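Local coordinates for bifunctional autolysin (Staphylococcus aureus subsp. aureus Mu50, PDB 6FXO), which cleaves cell-wall peptidoglycan, the part described here being an N-acetylglucosaminidase of glycoside hydrolase family 73, at residues Y102-E106 with V107-S111; A217-N220 with A221-K225. All blocks are in the same frame, centred on the assembly; numbering follows the deposited sequence.

Contact 1: Y102-E106 with V107-S111; sequences YGINE and VYLIS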
# COMPACT_ATOMS: atom_id res chain seq x y z
N TYR A 102 12.70 7.87 4.56
CA TYR A 102 11.88 8.35 3.49
C TYR A 102 10.56 8.95 3.90
O TYR A 102 9.86 9.47 3.04
CB TYR A 102 11.72 7.26 2.41
CG TYR A 102 13.03 6.57 2.09
CD1 TYR A 102 13.91 7.10 1.15
CD2 TYR A 102 13.41 5.42 2.76
CE1 TYR A 102 15.13 6.51 0.90
CE2 TYR A 102 14.64 4.82 2.51
CZ TYR A 102 15.50 5.37 1.58
OH TYR A 102 16.71 4.77 1.33
N GLY A 103 10.18 8.88 5.20
CA GLY A 103 8.89 9.48 5.54
C GLY A 103 7.81 8.71 4.81
O GLY A 103 7.18 9.19 3.86
N ILE A 104 7.60 7.52 5.28
CA ILE A 104 6.61 6.60 4.71
C ILE A 104 6.06 5.74 5.81
O ILE A 104 6.83 5.21 6.61
CB ILE A 104 7.34 5.69 3.67
CG1 ILE A 104 7.79 6.48 2.42
CG2 ILE A 104 6.51 4.46 3.27
CD1 ILE A 104 6.67 6.98 1.53
N ASN A 105 4.78 5.50 5.79
CA ASN A 105 4.11 4.66 6.83
C ASN A 105 4.79 3.29 6.82
O ASN A 105 4.99 2.69 5.77
CB ASN A 105 2.57 4.56 6.55
CG ASN A 105 1.82 3.70 7.51
OD1 ASN A 105 1.96 2.46 7.36
ND2 ASN A 105 0.99 4.22 8.51
N GLU A 106 5.08 2.79 8.08
CA GLU A 106 5.72 1.52 8.30
C GLU A 106 4.98 0.33 7.91
O GLU A 106 5.60 -0.59 7.40
CB GLU A 106 6.22 1.35 9.78
CG GLU A 106 5.67 2.32 10.80
CD GLU A 106 6.57 3.54 11.03
OE1 GLU A 106 7.46 3.47 11.90
OE2 GLU A 106 6.35 4.54 10.33
N VAL A 107 3.66 0.31 8.18
CA VAL A 107 2.92 -0.88 7.78
C VAL A 107 2.88 -1.01 6.23
O VAL A 107 2.87 -2.10 5.74
CB VAL A 107 1.52 -1.02 8.40
CG1 VAL A 107 1.59 -0.81 9.91
CG2 VAL A 107 0.53 -0.06 7.75
N TYR A 108 2.90 0.13 5.51
CA TYR A 108 2.87 0.10 4.09
C TYR A 108 4.12 -0.48 3.57
O TYR A 108 4.11 -1.17 2.53
CB TYR A 108 2.65 1.51 3.52
CG TYR A 108 2.57 1.59 2.01
CD1 TYR A 108 1.39 1.30 1.33
CD2 TYR A 108 3.66 2.00 1.26
CE1 TYR A 108 1.31 1.41 -0.04
CE2 TYR A 108 3.59 2.11 -0.12
CZ TYR A 108 2.41 1.82 -0.77
OH TYR A 108 2.31 1.93 -2.14
N LEU A 109 5.23 -0.20 4.30
CA LEU A 109 6.50 -0.74 3.84
C LEU A 109 6.64 -2.24 4.11
O LEU A 109 7.14 -2.95 3.24
CB LEU A 109 7.63 -0.01 4.53
CG LEU A 109 8.94 0.13 3.82
CD1 LEU A 109 8.80 1.10 2.67
CD2 LEU A 109 9.97 0.70 4.83
N ILE A 110 6.19 -2.71 5.34
CA ILE A 110 6.31 -4.06 5.63
C ILE A 110 5.35 -4.93 4.77
O ILE A 110 5.81 -5.93 4.22
CB ILE A 110 5.96 -4.21 7.12
CG1 ILE A 110 7.04 -3.62 8.01
CG2 ILE A 110 5.59 -5.72 7.52
CD1 ILE A 110 6.49 -3.58 9.45
N SER A 111 4.05 -4.53 4.62
CA SER A 111 3.22 -5.37 3.84
C SER A 111 3.81 -5.46 2.46
O SER A 111 3.76 -6.52 1.87
CB SER A 111 1.77 -4.88 3.85
OG SER A 111 1.67 -3.60 3.31

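Contact 2: A217-N220 with A221-K225; sequences ANIN and AKIIK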
# COMPACT_ATOMS: atom_id res chain seq x y z
N ALA A 217 -9.27 -0.18 -3.39
CA ALA A 217 -8.79 0.48 -2.17
C ALA A 217 -9.43 -0.24 -1.00
O ALA A 217 -8.85 -0.26 0.11
CB ALA A 217 -9.11 2.03 -2.12
N ASN A 218 -10.65 -0.75 -1.21
CA ASN A 218 -11.33 -1.48 -0.13
C ASN A 218 -10.59 -2.82 0.20
O ASN A 218 -10.44 -3.18 1.36
CB ASN A 218 -12.80 -1.86 -0.46
CG ASN A 218 -13.71 -0.74 -0.83
OD1 ASN A 218 -13.68 0.32 -0.19
ND2 ASN A 218 -14.64 -0.92 -1.79
N ILE A 219 -10.12 -3.50 -0.82
CA ILE A 219 -9.44 -4.75 -0.54
C ILE A 219 -8.16 -4.46 0.18
O ILE A 219 -7.91 -5.08 1.22
CB ILE A 219 -9.21 -5.53 -1.85
CG1 ILE A 219 -10.50 -6.19 -2.30
CG2 ILE A 219 -8.06 -6.54 -1.75
CD1 ILE A 219 -10.26 -6.68 -3.69
N ASN A 220 -7.35 -3.47 -0.37
CA ASN A 220 -6.12 -3.13 0.25
C ASN A 220 -6.36 -2.53 1.66
O ASN A 220 -5.50 -2.71 2.53
CB ASN A 220 -5.30 -2.30 -0.71
CG ASN A 220 -4.90 -3.18 -1.91
OD1 ASN A 220 -4.00 -4.00 -1.72
ND2 ASN A 220 -5.51 -3.12 -3.16
N ALA A 221 -7.50 -1.87 1.90
CA ALA A 221 -7.67 -1.36 3.19
C ALA A 221 -7.83 -2.55 4.15
O ALA A 221 -7.31 -2.47 5.28
CB ALA A 221 -8.81 -0.39 3.34
N LYS A 222 -8.48 -3.68 3.66
CA LYS A 222 -8.69 -4.88 4.48
C LYS A 222 -7.38 -5.50 4.92
O LYS A 222 -7.17 -5.81 6.11
CB LYS A 222 -9.57 -5.97 3.75
CG LYS A 222 -11.13 -5.76 3.82
CD LYS A 222 -11.98 -6.50 2.69
CE LYS A 222 -13.51 -6.26 2.72
NZ LYS A 222 -14.33 -6.96 1.64
N ILE A 223 -6.47 -5.67 3.97
CA ILE A 223 -5.20 -6.25 4.30
C ILE A 223 -4.36 -5.39 5.23
O ILE A 223 -3.56 -5.94 5.99
CB ILE A 223 -4.46 -6.41 2.96
CG1 ILE A 223 -5.19 -7.30 1.95
CG2 ILE A 223 -3.06 -6.88 3.16
CD1 ILE A 223 -4.41 -7.06 0.60
N ILE A 224 -4.50 -4.08 5.16
CA ILE A 224 -3.71 -3.18 6.00
C ILE A 224 -4.19 -3.18 7.39
O ILE A 224 -3.40 -3.19 8.32
CB ILE A 224 -3.66 -1.71 5.46
CG1 ILE A 224 -2.76 -1.56 4.24
CG2 ILE A 224 -3.27 -0.71 6.57
CD1 ILE A 224 -3.13 -0.29 3.55
N LYS A 225 -5.47 -3.13 7.52
CA LYS A 225 -5.99 -3.13 8.83
C LYS A 225 -5.67 -4.49 9.41
O LYS A 225 -5.47 -4.58 10.60
CB LYS A 225 -7.51 -2.93 8.82
CG LYS A 225 -8.16 -2.87 10.20
CD LYS A 225 -9.10 -4.05 10.43
CE LYS A 225 -9.98 -3.93 11.66
NZ LYS A 225 -11.03 -4.99 11.70

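Contact 1: Y102-E106 with V107-S111
The carboxamide of Asn105 meets the first turn of the following helix with its oxygen: OD1 lies 3.1 Å from Tyr108 N, which donates to it within the carbonyl plane and fairly straight (148° at the hydrogen). Val107 N gives Asn105 OD1 a second, weak bond at 2.9 Å. Asn105 is thus the N-cap of helix 106-116. Its CG stands anti to the backbone N (chi1 178°), which swings OD1 over the amides of the first turn, where it satisfies N-H groups that lack the usual i-4 partner. The other end of the amide, ND2, donates to the hydroxyl of Tyr228, so both ends of the flat group are held and its rotation is fixed. The Tyr108 ring is met obliquely by the methyl Ile104 CG2, 4.3 Å from Tyr108 CD2; Leu67 also touches this side chain, and the ring of His112 meets it with planes about 40° apart. The same Ile104 CG2 touches Leu109 CD1 at 4.1 Å, the two side chains crossing at about a right angle, so one methyl bridges two residues of the helix. Backbone bonds run on from the cap, Leu109 N to Asn105 O at 3.3 Å and Ile110 N to Glu106 O at 3.0 Å. At Val107 O, Ser111 N and Ser111 OG arrive from opposite faces of the carbonyl plane. Glu106 bends so that OE2 accepts from Gln71 N. The short loop 103-105 links helix 92-102, left at Gly103 with positive phi, to helix 106-116; Leu109 packs on Phe95 and Ala98 of the former, Ile110 reaches helix 75-82, and Val107 rests against helix 216-231.

Contact 2: A217-N220 with A221-K225
Residues 217-225 form one unbroken run of alpha-helix, tied by i to i+4 bonds from Ala221 N, Lys222 N, Ile223 N and Ile224 N to the carbonyls of Ala217, Asn218, Ile219 and Asn220; Ala221 N to Ala217 O, at 2.8 Å, is the shortest. Asn220 and Ile223 lie side by side and point the same way, Asn220 OD1 being 3.9 Å from Ile223 CD1. With Asn220 CG beside its own backbone N (chi1 -67°), the amide turns back along the helix and ND2 donates to Trp216 O. From the residue before, Ile219 CG2 also reaches Ile223 CD1, loosely, at 4.4 Å. The Lys222 chain, extended beyond CG, starts past Asn218 O, with CG 3.6 Å from that oxygen, and carries its ammonium away from it. The Asn218 amide is used at both ends, OD1 accepting from Gln63 and ND2 donating to Asp215. Ala217, Asn220, Ala221 and Ile224 touch Leu195 of helix 195-200. The chemistry divides the helix only in part: the alanines and Ile224 face inward, the outward side mixes Lys222 with isoleucine, and the polar Asn218, though buried, is satisfied by its two partners.

Every touching residue of contact 1 is buried, while contact 2 is half surface: Lys222 and Ile223 are exposed and Ala217, Asn218, Ala221 and Ile224 buried. The centres lie about 15 Å apart, and the two helices involved meet directly where Val107 CG2 comes within 4.0 Å of Ile224 CG2, so helix 216-231 packs against the beginning of helix 106-116. The same pair of helices is joined by a polar bond through the capping residue of contact 1. Chemically, 102-111 begins a helix, and one side-chain cap joins the backbone bonds there; 217-225 lies within a helix, where the bonds across are all backbone. Asparagine amides reach outward in both.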